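Local structure of mosquitocidal toxin (Lysinibacillus sphaericus, 2VSE) at residues G43-E48 and G149-A154; S109-T114 and E168-G173. The protein acts as a mosquitocidal holotoxin, probably ADP-ribosylating target proteins through its transferase domain and binding carbohydrate through ricin-B-like lectin domains. One frame throughout, in Å; residues are numbered along the deposited sequence.

Contact 1: residues G43-E48 and G149-A154; sequences GLHMRE and GIDINA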
loop_
_atom_site.group_PDB
_atom_site.type_symbol
_atom_site.label_atom_id
_atom_site.label_comp_id
_atom_site.label_asym_id
_atom_site.label_seq_id
_atom_site.Cartn_x
_atom_site.Cartn_y
_atom_site.Cartn_z
ATOM N N GLY A 43 -5.977 -7.035 22.919
ATOM C CA GLY A 43 -5.390 -7.038 21.573
ATOM C C GLY A 43 -5.551 -5.662 20.943
ATOM O O GLY A 43 -6.296 -4.824 21.445
ATOM N N LEU A 44 -4.864 -5.400 19.841
ATOM C CA LEU A 44 -4.940 -4.049 19.286
ATOM C C LEU A 44 -6.300 -3.690 18.672
ATOM O O LEU A 44 -6.996 -4.539 18.112
ATOM C CB LEU A 44 -3.768 -3.711 18.361
ATOM C CG LEU A 44 -2.870 -4.736 17.699
ATOM C CD1 LEU A 44 -3.670 -5.612 16.772
ATOM C CD2 LEU A 44 -1.791 -3.978 16.929
ATOM N N HIS A 45 -6.679 -2.425 18.836
ATOM C CA HIS A 45 -7.964 -1.922 18.364
ATOM C C HIS A 45 -7.784 -1.289 16.998
ATOM O O HIS A 45 -6.878 -0.469 16.797
ATOM C CB HIS A 45 -8.532 -0.894 19.349
ATOM C CG HIS A 45 -9.941 -0.475 19.054
ATOM N ND1 HIS A 45 -11.021 -0.935 19.777
ATOM C CD2 HIS A 45 -10.447 0.372 18.124
ATOM C CE1 HIS A 45 -12.131 -0.397 19.301
ATOM N NE2 HIS A 45 -11.810 0.400 18.299
ATOM N N MET A 46 -8.634 -1.688 16.057
ATOM C CA MET A 46 -8.642 -1.093 14.714
ATOM C C MET A 46 -9.727 -0.020 14.647
ATOM O O MET A 46 -10.830 -0.228 15.167
ATOM C CB MET A 46 -8.920 -2.162 13.652
ATOM C CG MET A 46 -8.053 -3.403 13.761
ATOM S SD MET A 46 -6.280 -3.064 13.589
ATOM C CE MET A 46 -5.663 -4.735 13.782
ATOM N N ARG A 47 -9.423 1.118 14.018
ATOM C CA ARG A 47 -10.417 2.183 13.862
ATOM C C ARG A 47 -11.670 1.587 13.259
ATOM O O ARG A 47 -11.606 0.847 12.276
ATOM C CB ARG A 47 -9.912 3.323 12.982
ATOM C CG ARG A 47 -9.034 4.327 13.689
ATOM C CD ARG A 47 -8.931 5.630 12.908
ATOM N NE ARG A 47 -8.648 5.413 11.491
ATOM C CZ ARG A 47 -8.839 6.316 10.534
ATOM N NH1 ARG A 47 -9.318 7.517 10.822
ATOM N NH2 ARG A 47 -8.560 6.012 9.280
ATOM N N GLU A 48 -12.801 1.874 13.885
ATOM C CA GLU A 48 -14.077 1.436 13.360
ATOM C C GLU A 48 -14.672 2.551 12.507
ATOM O O GLU A 48 -14.307 3.730 12.654
ATOM C CB GLU A 48 -15.020 1.046 14.496
ATOM C CG GLU A 48 -14.699 -0.299 15.141
ATOM C CD GLU A 48 -15.653 -0.659 16.276
ATOM O OE1 GLU A 48 -16.734 -0.034 16.387
ATOM O OE2 GLU A 48 -15.319 -1.576 17.062
ATOM N N GLY A 149 -6.419 1.558 9.686
ATOM C CA GLY A 149 -5.484 2.143 10.647
ATOM C C GLY A 149 -5.691 1.554 12.037
ATOM O O GLY A 149 -6.797 1.133 12.376
ATOM N N ILE A 150 -4.622 1.531 12.829
ATOM C CA ILE A 150 -4.647 1.026 14.200
ATOM C C ILE A 150 -4.773 2.170 15.205
ATOM O O ILE A 150 -4.020 3.142 15.144
ATOM C CB ILE A 150 -3.372 0.190 14.498
ATOM C CG1 ILE A 150 -3.274 -0.991 13.521
ATOM C CG2 ILE A 150 -3.350 -0.281 15.966
ATOM C CD1 ILE A 150 -1.950 -1.756 13.563
ATOM N N ASP A 151 -5.734 2.051 16.119
ATOM C CA ASP A 151 -5.914 3.041 17.189
ATOM C C ASP A 151 -4.975 2.710 18.346
ATOM O O ASP A 151 -5.265 1.849 19.175
ATOM C CB ASP A 151 -7.377 3.098 17.640
ATOM C CG ASP A 151 -7.627 4.135 18.742
ATOM O OD1 ASP A 151 -6.656 4.658 19.345
ATOM O OD2 ASP A 151 -8.815 4.420 19.017
ATOM N N ILE A 152 -3.848 3.416 18.386
ATOM C CA ILE A 152 -2.798 3.181 19.372
ATOM C C ILE A 152 -3.242 3.325 20.828
ATOM O O ILE A 152 -2.964 2.441 21.645
ATOM C CB ILE A 152 -1.558 4.059 19.095
ATOM C CG1 ILE A 152 -1.077 3.847 17.657
ATOM C CG2 ILE A 152 -0.436 3.754 20.110
ATOM C CD1 ILE A 152 -0.608 2.412 17.336
ATOM N N ASN A 153 -3.916 4.427 21.152
ATOM C CA ASN A 153 -4.399 4.674 22.510
ATOM C C ASN A 153 -5.305 3.550 23.003
ATOM O O ASN A 153 -5.160 3.080 24.136
ATOM C CB ASN A 153 -5.131 6.017 22.589
ATOM C CG ASN A 153 -5.541 6.376 24.006
ATOM O OD1 ASN A 153 -4.702 6.467 24.904
ATOM N ND2 ASN A 153 -6.835 6.588 24.209
ATOM N N ALA A 154 -6.228 3.118 22.145
ATOM C CA ALA A 154 -7.122 1.999 22.456
ATOM C C ALA A 154 -6.396 0.643 22.524
ATOM O O ALA A 154 -6.943 -0.332 23.047
ATOM C CB ALA A 154 -8.259 1.943 21.446
HETATM O O HOH W 1 -9.240 0.040 11.163
#
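Gly149 O is gripped by two donors: Arg47 N reaches it at 3.1 Å with a nearly straight N-H...O angle of 162°, and a water donates to it at 2.9 Å. The same water also donates to Arg47 O, at 2.7 Å, so it clips the end of a short antiparallel pairing at the margin of the ADP-ribosyltransferase sheet. Asp151 N donates to His45 O at 2.8 Å, and between these two backbone bonds Met46 and Ile150 form a non-hydrogen-bonded pair.

Their side chains lie side by side and point the same way. CG of Met46 sits beside its backbone N (chi1 -50°) and the chain then bends at chi2, which brings SD to 3.7 Å from Ile150 CG1. Leu44 CD2 comes in at a slant to meet both the CD1 and CG2 methyls of Ile150. Leu44 and Met46 also pack on Tyr28, so helix 24-33 packs against this apolar patch.

Arg47 turns its far end to Gly148, where NH2 donates to the backbone O. His45 and Asp151 project from the side opposite Met46, and Ala154 CB comes within 3.5 Å of His45 CB. Asp151 is the N-cap of helix 152-155: Ala154 N donates to its OD1 at 3.2 Å, from above the carboxylate plane and almost straight (175°).

Contact 2: residues S109-T114 and E168-G173; sequences SIFVST and EITFPG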
loop_
_atom_site.group_PDB
_atom_site.type_symbol
_atom_site.label_atom_id
_atom_site.label_comp_id
_atom_site.label_asym_id
_atom_site.label_seq_id
_atom_site.Cartn_x
_atom_site.Cartn_y
_atom_site.Cartn_z
ATOM N N SER A 109 10.325 0.775 10.361
ATOM C CA SER A 109 9.283 -0.243 10.298
ATOM C C SER A 109 8.369 -0.011 9.103
ATOM O O SER A 109 8.604 0.871 8.275
ATOM C CB SER A 109 8.447 -0.248 11.582
ATOM O OG SER A 109 7.482 0.799 11.562
ATOM N N ILE A 110 7.314 -0.810 9.019
ATOM C CA ILE A 110 6.341 -0.676 7.935
ATOM C C ILE A 110 5.244 0.313 8.322
ATOM O O ILE A 110 4.271 0.497 7.583
ATOM C CB ILE A 110 5.729 -2.035 7.537
ATOM C CG1 ILE A 110 4.891 -2.622 8.684
ATOM C CG2 ILE A 110 6.835 -2.999 7.134
ATOM C CD1 ILE A 110 3.988 -3.760 8.284
ATOM N N PHE A 111 5.421 0.960 9.473
ATOM C CA PHE A 111 4.393 1.821 10.028
ATOM C C PHE A 111 4.547 3.284 9.650
ATOM O O PHE A 111 5.656 3.811 9.525
ATOM C CB PHE A 111 4.321 1.657 11.555
ATOM C CG PHE A 111 4.108 0.241 11.988
ATOM C CD1 PHE A 111 2.901 -0.406 11.721
ATOM C CD2 PHE A 111 5.123 -0.462 12.633
ATOM C CE1 PHE A 111 2.710 -1.728 12.100
ATOM C CE2 PHE A 111 4.942 -1.791 13.024
ATOM C CZ PHE A 111 3.731 -2.421 12.763
ATOM N N VAL A 112 3.408 3.925 9.445
ATOM C CA VAL A 112 3.360 5.348 9.182
ATOM C C VAL A 112 2.298 5.879 10.118
ATOM O O VAL A 112 1.164 5.393 10.108
ATOM C CB VAL A 112 2.979 5.640 7.706
ATOM C CG1 VAL A 112 2.679 7.130 7.500
ATOM C CG2 VAL A 112 4.083 5.185 6.772
ATOM N N SER A 113 2.663 6.853 10.943
ATOM C CA SER A 113 1.696 7.424 11.883
ATOM C C SER A 113 1.017 8.721 11.430
ATOM O O SER A 113 1.559 9.483 10.618
ATOM C CB SER A 113 2.313 7.579 13.262
ATOM O OG SER A 113 2.446 6.305 13.871
ATOM N N THR A 114 -0.190 8.925 11.956
ATOM C CA THR A 114 -0.995 10.121 11.755
ATOM C C THR A 114 -1.567 10.486 13.117
ATOM O O THR A 114 -1.526 9.661 14.031
ATOM C CB THR A 114 -2.177 9.827 10.831
ATOM O OG1 THR A 114 -3.007 8.820 11.433
ATOM C CG2 THR A 114 -1.697 9.352 9.464
ATOM N N GLU A 168 -2.705 9.253 18.243
ATOM C CA GLU A 168 -1.935 8.600 17.182
ATOM C C GLU A 168 -2.711 7.451 16.537
ATOM O O GLU A 168 -3.220 6.564 17.219
ATOM C CB GLU A 168 -0.546 8.145 17.673
ATOM C CG GLU A 168 0.380 7.608 16.546
ATOM C CD GLU A 168 1.871 7.638 16.897
ATOM O OE1 GLU A 168 2.244 8.264 17.920
ATOM O OE2 GLU A 168 2.677 7.034 16.144
ATOM N N ILE A 169 -2.828 7.503 15.214
ATOM C CA ILE A 169 -3.391 6.406 14.427
ATOM C C ILE A 169 -2.306 5.963 13.459
ATOM O O ILE A 169 -1.748 6.788 12.734
ATOM C CB ILE A 169 -4.670 6.812 13.633
ATOM C CG1 ILE A 169 -5.714 7.496 14.537
ATOM C CG2 ILE A 169 -5.236 5.606 12.852
ATOM C CD1 ILE A 169 -6.290 6.652 15.675
ATOM N N THR A 170 -2.020 4.661 13.454
ATOM C CA THR A 170 -0.869 4.104 12.748
ATOM C C THR A 170 -1.277 3.196 11.582
ATOM O O THR A 170 -2.165 2.354 11.726
ATOM C CB THR A 170 0.033 3.317 13.735
ATOM O OG1 THR A 170 0.493 4.206 14.763
ATOM C CG2 THR A 170 1.228 2.717 13.024
ATOM N N PHE A 171 -0.612 3.353 10.442
ATOM C CA PHE A 171 -0.971 2.603 9.244
ATOM C C PHE A 171 0.130 1.627 8.795
ATOM O O PHE A 171 1.198 2.050 8.346
ATOM C CB PHE A 171 -1.325 3.563 8.104
ATOM C CG PHE A 171 -2.642 4.253 8.279
ATOM C CD1 PHE A 171 -3.766 3.803 7.604
ATOM C CD2 PHE A 171 -2.762 5.356 9.118
ATOM C CE1 PHE A 171 -4.999 4.444 7.761
ATOM C CE2 PHE A 171 -3.989 5.999 9.273
ATOM C CZ PHE A 171 -5.111 5.538 8.591
ATOM N N PRO A 172 -0.120 0.313 8.928
ATOM C CA PRO A 172 0.868 -0.648 8.465
ATOM C C PRO A 172 0.907 -0.671 6.948
ATOM O O PRO A 172 -0.132 -0.863 6.301
ATOM C CB PRO A 172 0.343 -1.989 9.011
ATOM C CG PRO A 172 -0.682 -1.625 10.049
ATOM C CD PRO A 172 -1.284 -0.358 9.528
ATOM N N GLY A 173 2.093 -0.468 6.382
ATOM C CA GLY A 173 2.234 -0.402 4.934
ATOM C C GLY A 173 1.964 0.983 4.366
ATOM O O GLY A 173 1.939 1.154 3.138
#
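Thr114 holds a single backbone oxygen, Ile169 O, with two of its own donors. Thr114 N meets Ile169 O at 2.8 Å, and Thr114 OG1 meets the same Ile169 O at 2.7 Å, the C=O...OG1 angle being only 125°. The hydroxyl can do this because chi1 of 61° tucks OG1 between the backbone N and the carbonyl carbon, turned in toward the neighbouring strand. Ile169 N returns a bond to Thr114 O, so this end of the pairing is tied three times. Thr114 OG1 also lies in the plane of the Phe171 ring, at its edge, 3.7 Å from CE2.

Further along, Val112 and Phe171 exchange backbone bonds, and Gly173 N closes the far end on Ile110 O at 2.7 Å. Strands 111-114 and 168-172 are thus antiparallel neighbours, their directions 152° apart, in the central sheet of the ADP-ribosyltransferase fold. Ser113, followed by Thr114, faces Glu168, while Ser113 O accepts from Arg68; Glu168 comes two residues after Glu166, as in the Glu-x-Glu motif. This is consistent with the Arg-Ser-Glu signature of arginine-modifying transferases, in which the serine positions the glutamate. Ser113 OG donates to Glu168 OE2, although the modelled separation is too short to be trusted. Thr170 OG1 in turn donates to Ser113 OG at 3.0 Å, and Tyr102 of helix 99-105 also bonds to that OG, so Thr170 and Tyr102 together limit the rotation of the serine hydroxyl.

On the same face, Thr170 CG2 stands 3.6 Å from Phe111 CB. The Phe111 ring has Ile110 CG1 over the centre of one face and Pro172 CG in plane at its edge, with Pro172 CB 3.9 Å from CE1.

The two contacts lie in the same mixed sheet of the transferase domain, their centres about 11 Å apart. Their segments alternate along the chain, 43-48, 109-114, 149-154, then 168-173, whereas across the sheet the strand order is 45-46, 150-151, 168-172, 111-119. Contact 1 is therefore the outer pair and contact 2 the inner one, joined where Ile150 N approaches Thr170 O at 2.8 Å, a probable hydrogen bond. Arg47 NH2 adds a packing contact with Phe171 CZ. Helix 24-33 touches side chains of both contacts, so this N-terminal helix packs against the strands carrying the probable active-site Ser113 and Glu168.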